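Local coordinates for tartronate semialdehyde reductase (Salmonella typhimurium, PDB 1VPD), which probably catalyses the NAD(P)H-dependent reduction of tartronate semialdehyde to D-glycerate, the third and last step of that route from galactarate, at residues C62-T67 and G92-D97; T67-S72 and D97-A102; H74-A79 and S106-D111; D122-G127 and S138-G143. All coordinates share one frame; numbering follows the deposited sequence. Where two conformers were deposited one is given.

From the N-terminal side, the chain enters interaction 1 at Cys62, just ahead of strand 64-67, runs on into the loop of interaction 2 and then into helix 72-80 of interaction 3; after helix 85-88 it passes through strand 94-97, loop 97-102 and helix 103-114, the partners of the same three contacts in the same order. Interactions 1, 2 and 3 therefore cross one another, and each closes a loop of about 25 residues: two successive strand-loop-helix units are matched strand to strand, loop to loop and helix to helix. Interaction 4 follows in series, closing a shorter loop of ten residues between strands 119-126 and 137-142. Asp97 O and Ala123 N, 2.8 Å apart, join it to interactions 1 and 2.

Interaction 1: residues C62-T67 and G92-D97; sequences CDVIIT and GTVLID
Thr67 OG1 reaches Asp97 OD1 at 2.7 Å, donating from 45° out of the carboxylate plane. The hydroxyl gets there by standing between its own backbone N and carbonyl carbon (chi1 45°), which leaves Thr67 CG2 to pack on Leu95 CD1; the leucine methyl also lies against Thr67 OG1. OD1 accepts from Ser99 OG as well. Four backbone hydrogen bonds join the strands in parallel register, Val64 beside Val94 through to Thr67 beside Asp97; the straightest, Ile96 N to Ile65 O, is 2.8 Å with 168° at the hydrogen. These are neighbouring strands at the centre of the Rossmann-type sheet, running nearly the same way, with 64-67 also paired to strand 7-11. On the face carrying Val64, Ile66, Val94 and Ile96, Val64 CG2 meets Ile96 CD1 at 3.8 Å, the two side chains crossing at a slant, while Ile66 and Ile96 lie side by side; Tyr151 of helix 145-156 packs against Val64, Val94 and Ile96. Toward the start of the strands, Ile65 CD1 touches Thr93 CG2 at 3.8 Å. Thr93 OG1, bonded to Lys90 O, also accepts from two waters, one shared with Cys62 O and the other with Asp63 OD1.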
loop_
_atom_site.group_PDB
_atom_site.type_symbol
_atom_site.label_atom_id
_atom_site.label_comp_id
_atom_site.label_asym_id
_atom_site.label_seq_id
_atom_site.Cartn_x
_atom_site.Cartn_y
_atom_site.Cartn_z
ATOM N N CYS A 62 -8.602 20.694 -9.506
ATOM C CA CYS A 62 -9.244 19.783 -8.551
ATOM C C CYS A 62 -9.131 20.318 -7.137
ATOM O O CYS A 62 -8.058 20.749 -6.742
ATOM C CB CYS A 62 -8.581 18.392 -8.611
ATOM S SG CYS A 62 -8.660 17.595 -10.230
ATOM N N ASP A 63 -10.216 20.273 -6.376
ATOM C CA ASP A 63 -10.208 20.759 -4.987
ATOM C C ASP A 63 -9.654 19.711 -4.034
ATOM O O ASP A 63 -9.368 20.017 -2.881
ATOM C CB ASP A 63 -11.626 21.065 -4.499
ATOM C CG ASP A 63 -12.258 22.260 -5.191
ATOM O OD1 ASP A 63 -11.548 23.232 -5.531
ATOM O OD2 ASP A 63 -13.485 22.291 -5.401
ATOM N N VAL A 64 -9.602 18.473 -4.510
ATOM C CA VAL A 64 -9.031 17.354 -3.743
ATOM C C VAL A 64 -8.236 16.475 -4.699
ATOM O O VAL A 64 -8.647 16.242 -5.845
ATOM C CB VAL A 64 -10.117 16.549 -2.980
ATOM C CG1 VAL A 64 -11.118 15.917 -3.940
ATOM C CG2 VAL A 64 -9.475 15.475 -2.067
ATOM N N ILE A 65 -7.085 15.998 -4.236
ATOM C CA ILE A 65 -6.185 15.201 -5.054
ATOM C C ILE A 65 -5.772 14.008 -4.213
ATOM O O ILE A 65 -5.368 14.182 -3.067
ATOM C CB ILE A 65 -4.922 15.995 -5.439
ATOM C CG1 ILE A 65 -5.292 17.239 -6.251
ATOM C CG2 ILE A 65 -3.974 15.138 -6.270
ATOM C CD1 ILE A 65 -4.698 18.486 -5.721
ATOM N N ILE A 66 -5.908 12.820 -4.775
ATOM C CA ILE A 66 -5.341 11.593 -4.188
ATOM C C ILE A 66 -3.995 11.269 -4.836
ATOM O O ILE A 66 -3.863 11.319 -6.055
ATOM C CB ILE A 66 -6.331 10.419 -4.386
ATOM C CG1 ILE A 66 -7.589 10.637 -3.554
ATOM C CG2 ILE A 66 -5.672 9.044 -4.089
ATOM C CD1 ILE A 66 -8.766 9.816 -4.039
ATOM N N THR A 67 -2.993 10.909 -4.022
ATOM C CA THR A 67 -1.740 10.350 -4.548
ATOM C C THR A 67 -1.630 8.908 -4.083
ATOM O O THR A 67 -2.021 8.595 -2.969
ATOM C CB THR A 67 -0.503 11.131 -4.102
ATOM O OG1 THR A 67 -0.571 11.442 -2.695
ATOM C CG2 THR A 67 -0.430 12.490 -4.811
ATOM N N GLY A 92 -7.074 25.902 0.619
ATOM C CA GLY A 92 -8.240 25.086 0.843
ATOM C C GLY A 92 -8.244 23.758 0.087
ATOM O O GLY A 92 -9.057 22.887 0.375
ATOM N N THR A 93 -7.358 23.621 -0.891
ATOM C CA THR A 93 -7.168 22.370 -1.615
ATOM C C THR A 93 -6.734 21.316 -0.592
ATOM O O THR A 93 -6.043 21.651 0.359
ATOM C CB THR A 93 -6.058 22.543 -2.667
ATOM O OG1 THR A 93 -6.422 23.535 -3.639
ATOM C CG2 THR A 93 -5.875 21.276 -3.496
ATOM N N VAL A 94 -7.145 20.070 -0.807
ATOM C CA VAL A 94 -6.805 18.962 0.086
ATOM C C VAL A 94 -6.021 17.904 -0.678
ATOM O O VAL A 94 -6.436 17.496 -1.764
ATOM C CB VAL A 94 -8.071 18.316 0.659
ATOM C CG1 VAL A 94 -7.726 17.112 1.560
ATOM C CG2 VAL A 94 -8.935 19.371 1.422
ATOM N N LEU A 95 -4.905 17.449 -0.096
ATOM C CA LEU A 95 -4.190 16.267 -0.574
ATOM C C LEU A 95 -4.542 15.099 0.336
ATOM O O LEU A 95 -4.378 15.204 1.557
ATOM C CB LEU A 95 -2.682 16.474 -0.549
ATOM C CG LEU A 95 -1.801 15.226 -0.768
ATOM C CD1 LEU A 95 -2.006 14.639 -2.146
ATOM C CD2 LEU A 95 -0.338 15.591 -0.564
ATOM N N ILE A 96 -5.024 14.021 -0.260
ATOM C CA ILE A 96 -5.198 12.743 0.419
ATOM C C ILE A 96 -4.102 11.841 -0.111
ATOM O O ILE A 96 -4.197 11.271 -1.212
ATOM C CB ILE A 96 -6.601 12.139 0.192
ATOM C CG1 ILE A 96 -7.698 13.107 0.637
ATOM C CG2 ILE A 96 -6.781 10.822 0.972
ATOM C CD1 ILE A 96 -9.076 12.586 0.377
ATOM N N ASP A 97 -3.017 11.733 0.638
ATOM C CA ASP A 97 -1.942 10.837 0.216
ATOM C C ASP A 97 -2.245 9.449 0.744
ATOM O O ASP A 97 -2.302 9.239 1.959
ATOM C CB ASP A 97 -0.578 11.325 0.715
ATOM C CG ASP A 97 0.563 10.445 0.248
ATOM O OD1 ASP A 97 0.423 9.756 -0.815
ATOM O OD2 ASP A 97 1.634 10.393 0.900
HETATM O O HOH W 1 -7.339 23.481 -6.272
HETATM O O HOH W 2 -10.982 21.477 -1.070
HETATM O O HOH W 3 -9.258 24.023 -4.119
#

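Interaction 2: residues T67-S72 and D97-A102; sequences TMLPNS and DMSSIA
With its OG anti to the carbonyl carbon (chi1 -48°), Ser99 places the hydroxyl where it can accept from Leu69 N across the contact, at 2.8 Å and with 155° at the hydrogen. The same oxygen donates to Asp97 OD1 at 2.6 Å, on the syn side of the carboxylate, so one hydroxyl relays between the backbone of one loop and an acid at the start of the other. Asp97 OD1 also takes Ser99 N from well above the carboxylate plane, closing an Asx turn; adding the Thr67 hydroxyl, three donors grip this buried oxygen and should restrict rotation of the carboxylate. Met98 N to Thr67 O, 2.8 Å long, carries the pairing of the strands one step into the loops. Met68, a selenomethionine, has CG anti to its backbone N (chi1 177°) but then bends at chi2 and chi3; these bends lay CE 3.3 Å from Met98 O and against Met98 CB. Farther along, where the loops stand wider apart, a water bridges Leu69 O and Ser100 N, and Ile101 CG2 packs 3.5 Å from both Asn71 C and Ser72 N. Ser100, predicted to bind NAD(+), lies close to Lys175, the predicted active-site residue, and Ser100 O accepts from Lys243 NZ. The two loops leave the C-terminal ends of strands 64-67 and 94-97, lead into helices 72-80 and 103-114, and face helix 238-255, with strand 119-126 touching Met68, Asp97 and Met98.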
loop_
_atom_site.group_PDB
_atom_site.type_symbol
_atom_site.label_atom_id
_atom_site.label_comp_id
_atom_site.label_asym_id
_atom_site.label_seq_id
_atom_site.Cartn_x
_atom_site.Cartn_y
_atom_site.Cartn_z
ATOM N N THR A 67 -2.993 10.909 -4.022
ATOM C CA THR A 67 -1.740 10.350 -4.548
ATOM C C THR A 67 -1.630 8.908 -4.083
ATOM O O THR A 67 -2.021 8.595 -2.969
ATOM C CB THR A 67 -0.503 11.131 -4.102
ATOM O OG1 THR A 67 -0.571 11.442 -2.695
ATOM C CG2 THR A 67 -0.430 12.490 -4.811
HETATM N N MSE A 68 -1.135 8.041 -4.957
HETATM C CA MSE A 68 -0.863 6.644 -4.623
HETATM C C MSE A 68 0.483 6.319 -5.253
HETATM O O MSE A 68 0.563 5.895 -6.407
HETATM C CB MSE A 68 -1.987 5.722 -5.110
HETATM C CG MSE A 68 -1.794 4.202 -4.878
HETATM SE SE MSE A 68 -1.174 3.823 -3.143
HETATM C CE MSE A 68 -2.717 3.141 -2.345
ATOM N N LEU A 69 1.544 6.535 -4.474
ATOM C CA LEU A 69 2.915 6.479 -4.950
ATOM C C LEU A 69 3.766 5.570 -4.037
ATOM O O LEU A 69 3.329 5.225 -2.939
ATOM C CB LEU A 69 3.482 7.891 -5.007
ATOM C CG LEU A 69 2.722 8.836 -5.955
ATOM C CD1 LEU A 69 3.092 10.297 -5.701
ATOM C CD2 LEU A 69 2.999 8.432 -7.398
ATOM N N PRO A 70 4.939 5.152 -4.513
ATOM C CA PRO A 70 5.702 4.117 -3.804
ATOM C C PRO A 70 6.345 4.497 -2.474
ATOM O O PRO A 70 6.494 3.602 -1.631
ATOM C CB PRO A 70 6.807 3.730 -4.799
ATOM C CG PRO A 70 6.573 4.451 -6.042
ATOM C CD PRO A 70 5.565 5.505 -5.798
ATOM N N ASN A 71 6.779 5.745 -2.300
ATOM C CA ASN A 71 7.611 6.115 -1.156
ATOM C C ASN A 71 7.682 7.630 -0.985
ATOM O O ASN A 71 7.168 8.388 -1.835
ATOM C CB ASN A 71 9.023 5.508 -1.295
ATOM C CG ASN A 71 9.684 5.895 -2.585
ATOM O OD1 ASN A 71 9.514 7.023 -3.054
ATOM N ND2 ASN A 71 10.391 4.952 -3.215
ATOM N N SER A 72 8.303 8.074 0.096
ATOM C CA SER A 72 8.349 9.501 0.383
ATOM C C SER A 72 9.017 10.346 -0.711
ATOM O O SER A 72 8.482 11.396 -1.044
ATOM C CB SER A 72 9.022 9.752 1.737
ATOM O OG SER A 72 9.394 11.108 1.878
ATOM N N ASP A 97 -3.017 11.733 0.638
ATOM C CA ASP A 97 -1.942 10.837 0.216
ATOM C C ASP A 97 -2.245 9.449 0.744
ATOM O O ASP A 97 -2.302 9.239 1.959
ATOM C CB ASP A 97 -0.578 11.325 0.715
ATOM C CG ASP A 97 0.563 10.445 0.248
ATOM O OD1 ASP A 97 0.423 9.756 -0.815
ATOM O OD2 ASP A 97 1.634 10.393 0.900
HETATM N N MSE A 98 -2.446 8.510 -0.171
HETATM C CA MSE A 98 -2.765 7.130 0.158
HETATM C C MSE A 98 -1.552 6.204 0.017
HETATM O O MSE A 98 -1.671 4.983 0.157
HETATM C CB MSE A 98 -3.942 6.660 -0.698
HETATM C CG MSE A 98 -5.188 7.565 -0.473
HETATM SE SE MSE A 98 -6.834 7.000 -1.306
HETATM C CE MSE A 98 -7.473 5.796 0.079
ATOM N N SER A 99 -0.388 6.802 -0.208
ATOM C CA SER A 99 0.892 6.095 -0.251
ATOM C C SER A 99 1.279 5.609 1.137
ATOM O O SER A 99 0.926 6.210 2.157
ATOM C CB SER A 99 1.993 7.034 -0.748
ATOM O OG SER A 99 1.606 7.749 -1.918
ATOM N N SER A 100 2.056 4.538 1.175
ATOM C CA SER A 100 2.695 4.100 2.400
ATOM C C SER A 100 4.056 4.767 2.507
ATOM O O SER A 100 4.975 4.436 1.734
ATOM C CB SER A 100 2.868 2.590 2.380
ATOM O OG SER A 100 1.628 1.936 2.264
ATOM N N ILE A 101 4.194 5.729 3.418
ATOM C CA ILE A 101 5.466 6.447 3.585
ATOM C C ILE A 101 5.786 6.631 5.058
ATOM O O ILE A 101 4.913 6.467 5.901
ATOM C CB ILE A 101 5.491 7.825 2.842
ATOM C CG1 ILE A 101 4.596 8.883 3.510
ATOM C CG2 ILE A 101 5.128 7.649 1.395
ATOM C CD1 ILE A 101 4.723 10.279 2.872
ATOM N N ALA A 102 7.029 6.992 5.360
ATOM C CA ALA A 102 7.451 7.214 6.748
ATOM C C ALA A 102 6.554 8.256 7.405
ATOM O O ALA A 102 6.339 9.317 6.811
ATOM C CB ALA A 102 8.900 7.674 6.797
HETATM O O HOH W 4 2.845 3.007 -1.247
#

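Interaction 3: residues H74-A79 and S106-D111; sequences HVKEVA and SREISD
Glu108 OE1 takes a hydrogen bond from Lys76 NZ at 3.0 Å, a salt bridge that joins the two helices at their exposed margin. The ammonium comes in on the syn side of the carboxylate, 33° out of its plane. Both side chains run extended beyond CG, and this length lets the charges meet although the helix axes stay 10.8 Å apart at their closest. The lysine's aliphatic stem is used too: its CG, set anti to the carbonyl carbon (chi1 -76°), rests 3.7 Å from Ile109 CD1, the chains crossing at a slant.

Ile109 is the apolar centre of the contact. Its CD1 also meets Val75 CG1 at 3.8 Å, nearly at right angles, and its other branch, CG2, turns to Ala79 CB at a looser 4.2 Å. One isoleucine therefore spans about one turn of helix 72-80, from Val75 to Ala79, and beyond it lies Met120 of strand 119-126. The segments run in nearly the same direction, 8° apart, as expected of helices that follow successive parallel strands and pack on the same face of a Rossmann-type sheet.

Only 214 Å² is buried between the segments, and just five residues touch. The chemistry is layered: the apolar groups gather round Ile109, which also touches Met120 of the sheet, while the ion pair lies on the outer side with Glu108 exposed, where solvent would probably weaken its electrostatic attraction.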
loop_
_atom_site.group_PDB
_atom_site.type_symbol
_atom_site.label_atom_id
_atom_site.label_comp_id
_atom_site.label_asym_id
_atom_site.label_seq_id
_atom_site.Cartn_x
_atom_site.Cartn_y
_atom_site.Cartn_z
ATOM N N HIS A 74 9.028 10.019 -3.869
ATOM C CA HIS A 74 8.073 10.189 -4.964
ATOM C C HIS A 74 6.953 11.156 -4.561
ATOM O O HIS A 74 6.580 12.026 -5.350
ATOM C CB HIS A 74 7.432 8.870 -5.383
ATOM C CG HIS A 74 8.277 8.023 -6.280
ATOM N ND1 HIS A 74 9.294 7.218 -5.807
ATOM C CD2 HIS A 74 8.227 7.818 -7.619
ATOM C CE1 HIS A 74 9.841 6.561 -6.819
ATOM N NE2 HIS A 74 9.216 6.905 -7.928
ATOM N N VAL A 75 6.403 11.005 -3.355
ATOM C CA VAL A 75 5.333 11.898 -2.909
ATOM C C VAL A 75 5.860 13.334 -2.802
ATOM O O VAL A 75 5.186 14.276 -3.200
ATOM C CB VAL A 75 4.717 11.462 -1.548
ATOM C CG1 VAL A 75 3.611 12.437 -1.085
ATOM C CG2 VAL A 75 4.142 10.075 -1.662
ATOM N N LYS A 76 7.049 13.500 -2.250
ATOM C CA LYS A 76 7.651 14.831 -2.118
ATOM C C LYS A 76 7.829 15.499 -3.477
ATOM O O LYS A 76 7.546 16.697 -3.629
ATOM C CB LYS A 76 8.980 14.754 -1.379
ATOM C CG LYS A 76 8.838 14.556 0.114
ATOM C CD LYS A 76 10.172 14.628 0.831
ATOM C CE LYS A 76 9.971 14.438 2.343
ATOM N NZ LYS A 76 11.282 14.313 3.044
ATOM N N GLU A 77 8.274 14.747 -4.475
ATOM C CA GLU A 77 8.447 15.310 -5.829
ATOM C C GLU A 77 7.093 15.740 -6.428
ATOM O O GLU A 77 6.966 16.842 -6.961
ATOM C CB GLU A 77 9.173 14.344 -6.769
ATOM C CG GLU A 77 9.497 14.933 -8.146
ATOM C CD GLU A 77 10.376 16.178 -8.098
ATOM O OE1 GLU A 77 11.132 16.375 -7.132
ATOM O OE2 GLU A 77 10.317 16.979 -9.047
ATOM N N VAL A 78 6.080 14.891 -6.316
ATOM C CA VAL A 78 4.765 15.190 -6.857
ATOM C C VAL A 78 4.072 16.343 -6.100
ATOM O O VAL A 78 3.423 17.208 -6.712
ATOM C CB VAL A 78 3.876 13.922 -6.878
ATOM C CG1 VAL A 78 2.403 14.266 -7.043
ATOM C CG2 VAL A 78 4.329 12.974 -7.989
ATOM N N ALA A 79 4.209 16.354 -4.783
ATOM C CA ALA A 79 3.496 17.317 -3.955
ATOM C C ALA A 79 4.197 18.666 -3.906
ATOM O O ALA A 79 3.525 19.706 -3.910
ATOM C CB ALA A 79 3.291 16.769 -2.533
ATOM N N SER A 106 5.215 12.158 6.091
ATOM C CA SER A 106 3.853 12.686 6.032
ATOM C C SER A 106 3.776 14.025 6.752
ATOM O O SER A 106 3.192 14.995 6.240
ATOM C CB SER A 106 2.836 11.719 6.652
ATOM O OG SER A 106 2.787 10.509 5.938
ATOM N N ARG A 107 4.360 14.087 7.939
ATOM C CA ARG A 107 4.316 15.321 8.748
ATOM C C ARG A 107 5.083 16.471 8.089
ATOM O O ARG A 107 4.599 17.617 8.068
ATOM C CB ARG A 107 4.876 15.071 10.161
ATOM C CG ARG A 107 4.005 14.182 11.038
ATOM C CD ARG A 107 4.433 14.123 12.537
ATOM N NE ARG A 107 5.814 13.658 12.704
ATOM C CZ ARG A 107 6.207 12.423 13.029
ATOM N NH1 ARG A 107 5.323 11.447 13.257
ATOM N NH2 ARG A 107 7.513 12.164 13.135
ATOM N N GLU A 108 6.235 16.161 7.503
ATOM C CA GLU A 108 7.036 17.148 6.778
ATOM C C GLU A 108 6.307 17.721 5.564
ATOM O O GLU A 108 6.299 18.944 5.341
ATOM C CB GLU A 108 8.347 16.532 6.296
ATOM C CG GLU A 108 9.351 16.316 7.400
ATOM C CD GLU A 108 10.601 15.575 6.937
ATOM O OE1 GLU A 108 10.568 14.766 5.962
ATOM O OE2 GLU A 108 11.630 15.801 7.581
ATOM N N ILE A 109 5.713 16.837 4.774
ATOM C CA ILE A 109 4.991 17.236 3.575
ATOM C C ILE A 109 3.747 18.038 3.999
ATOM O O ILE A 109 3.421 19.067 3.391
ATOM C CB ILE A 109 4.585 15.996 2.749
ATOM C CG1 ILE A 109 5.846 15.292 2.213
ATOM C CG2 ILE A 109 3.675 16.416 1.597
ATOM C CD1 ILE A 109 5.606 13.869 1.778
ATOM N N SER A 110 3.061 17.577 5.037
ATOM C CA SER A 110 1.898 18.310 5.559
ATOM C C SER A 110 2.267 19.742 5.975
ATOM O O SER A 110 1.532 20.705 5.679
ATOM C CB SER A 110 1.290 17.558 6.738
ATOM O OG SER A 110 0.183 18.268 7.286
ATOM N N ASP A 111 3.388 19.895 6.663
ATOM C CA ASP A 111 3.817 21.226 7.127
ATOM C C ASP A 111 4.143 22.129 5.950
ATOM O O ASP A 111 3.797 23.319 5.962
ATOM C CB ASP A 111 5.039 21.133 8.038
ATOM C CG ASP A 111 4.703 20.623 9.420
ATOM O OD1 ASP A 111 3.518 20.590 9.804
ATOM O OD2 ASP A 111 5.595 20.220 10.194
#

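Interaction 4: residues D122-G127 and S138-G143; sequences DAPVSG and SVMVGG
Backbone hydrogen bonds hold Asp122-Gly127 antiparallel to Ser138-Gly143. Ser126 and Ser138 form a reciprocal hydrogen-bonded pair, Ser126 N to Ser138 O at 2.8 Å; Asp122 and Gly142 form another, closed by Gly142 N to Asp122 O at 2.8 Å. Between them Met140 N reaches Pro124 O almost straight, with 169° at the hydrogen. CA-H...O contacts fill in, among them Val141 CA to Asp122 O at 3.2 Å.

Apolar contacts fall into two groups. Ala123 CB touches both Val139 CG1 and Val141 CG2, the latter 3.8 Å away, and Val125 lies alongside Val139. Pro124 CG meets Met140 CG at 3.9 Å, the side chains crossing at about a right angle. In this selenomethionine CG stands between the backbone N and carbonyl carbon (chi1 57°), and bends farther out carry CE to 3.9 Å from Ser126 CB.

The polar ends of Asp122 and Ser126 find partners outside the two segments: Asp122 OD1 and OD2 accept from Gly169 N and Asn172 N, while Ser126 OG bonds to Asn178 OD1 and to a bound tartrate, probably from the crystallisation liquor.

Strand 119-126 has 94-97 on its other side, and 137-142 continues the sheet to 161-166. Helix 145-156 packs on Ala123 and Val141, whereas helix 170-198, bearing the predicted active-site Lys175, lies against Pro124, Ser126 and Met140.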
loop_
_atom_site.group_PDB
_atom_site.type_symbol
_atom_site.label_atom_id
_atom_site.label_comp_id
_atom_site.label_asym_id
_atom_site.label_seq_id
_atom_site.Cartn_x
_atom_site.Cartn_y
_atom_site.Cartn_z
ATOM N N ASP A 122 -3.123 11.655 5.627
ATOM C CA ASP A 122 -2.376 10.451 5.284
ATOM C C ASP A 122 -3.299 9.253 5.445
ATOM O O ASP A 122 -3.695 8.914 6.558
ATOM C CB ASP A 122 -1.047 10.301 6.051
ATOM C CG ASP A 122 -1.194 10.158 7.559
ATOM O OD1 ASP A 122 -1.901 10.976 8.203
ATOM O OD2 ASP A 122 -0.557 9.282 8.209
ATOM N N ALA A 123 -3.679 8.658 4.315
ATOM C CA ALA A 123 -4.696 7.608 4.259
ATOM C C ALA A 123 -4.216 6.360 3.498
ATOM O O ALA A 123 -4.809 5.977 2.480
ATOM C CB ALA A 123 -5.961 8.155 3.613
ATOM N N PRO A 124 -3.151 5.720 3.985
ATOM C CA PRO A 124 -2.686 4.471 3.389
ATOM C C PRO A 124 -3.710 3.353 3.552
ATOM O O PRO A 124 -4.691 3.449 4.312
ATOM C CB PRO A 124 -1.385 4.165 4.157
ATOM C CG PRO A 124 -1.539 4.868 5.457
ATOM C CD PRO A 124 -2.327 6.115 5.141
ATOM N N VAL A 125 -3.494 2.289 2.802
ATOM C CA VAL A 125 -4.487 1.245 2.654
ATOM C C VAL A 125 -3.915 -0.122 2.895
ATOM O O VAL A 125 -2.692 -0.327 2.823
ATOM C CB VAL A 125 -5.153 1.287 1.236
ATOM C CG1 VAL A 125 -5.580 2.695 0.871
ATOM C CG2 VAL A 125 -4.229 0.745 0.147
ATOM N N SER A 126 -4.812 -1.076 3.114
ATOM C CA SER A 126 -4.425 -2.490 3.128
ATOM C C SER A 126 -5.496 -3.388 2.531
ATOM O O SER A 126 -6.701 -3.190 2.744
ATOM C CB SER A 126 -4.118 -2.948 4.542
ATOM O OG SER A 126 -3.674 -4.281 4.502
ATOM N N GLY A 127 -5.032 -4.413 1.828
ATOM C CA GLY A 127 -5.894 -5.469 1.334
ATOM C C GLY A 127 -5.351 -6.204 0.137
ATOM O O GLY A 127 -5.869 -7.266 -0.243
ATOM N N SER A 138 -9.150 -1.768 3.449
ATOM C CA SER A 138 -9.207 -0.974 4.660
ATOM C C SER A 138 -8.310 0.255 4.467
ATOM O O SER A 138 -7.181 0.147 3.958
ATOM C CB SER A 138 -8.749 -1.771 5.877
ATOM O OG SER A 138 -9.760 -2.649 6.328
ATOM N N VAL A 139 -8.808 1.402 4.892
ATOM C CA VAL A 139 -8.113 2.672 4.824
ATOM C C VAL A 139 -7.942 3.171 6.247
ATOM O O VAL A 139 -8.872 3.124 7.061
ATOM C CB VAL A 139 -8.933 3.690 3.964
ATOM C CG1 VAL A 139 -8.196 4.987 3.813
ATOM C CG2 VAL A 139 -9.236 3.097 2.609
HETATM N N MSE A 140 -6.742 3.650 6.552
HETATM C CA MSE A 140 -6.372 4.083 7.893
HETATM C C MSE A 140 -5.798 5.486 7.776
HETATM O O MSE A 140 -4.844 5.695 7.058
HETATM C CB MSE A 140 -5.376 3.085 8.514
HETATM C CG MSE A 140 -4.096 2.869 7.700
HETATM SE SE MSE A 140 -3.461 1.004 7.733
HETATM C CE MSE A 140 -4.936 0.159 6.821
ATOM N N VAL A 141 -6.382 6.449 8.495
ATOM C CA VAL A 141 -6.203 7.862 8.166
ATOM C C VAL A 141 -5.735 8.704 9.339
ATOM O O VAL A 141 -6.267 8.584 10.445
ATOM C CB VAL A 141 -7.548 8.464 7.659
ATOM C CG1 VAL A 141 -7.314 9.856 7.107
ATOM C CG2 VAL A 141 -8.196 7.536 6.630
ATOM N N GLY A 142 -4.754 9.568 9.100
ATOM C CA GLY A 142 -4.420 10.617 10.033
ATOM C C GLY A 142 -4.730 11.984 9.446
ATOM O O GLY A 142 -4.768 12.164 8.220
ATOM N N GLY A 143 -4.940 12.943 10.340
ATOM C CA GLY A 143 -5.180 14.337 9.974
ATOM C C GLY A 143 -6.345 14.911 10.758
ATOM O O GLY A 143 -6.801 14.336 11.722
#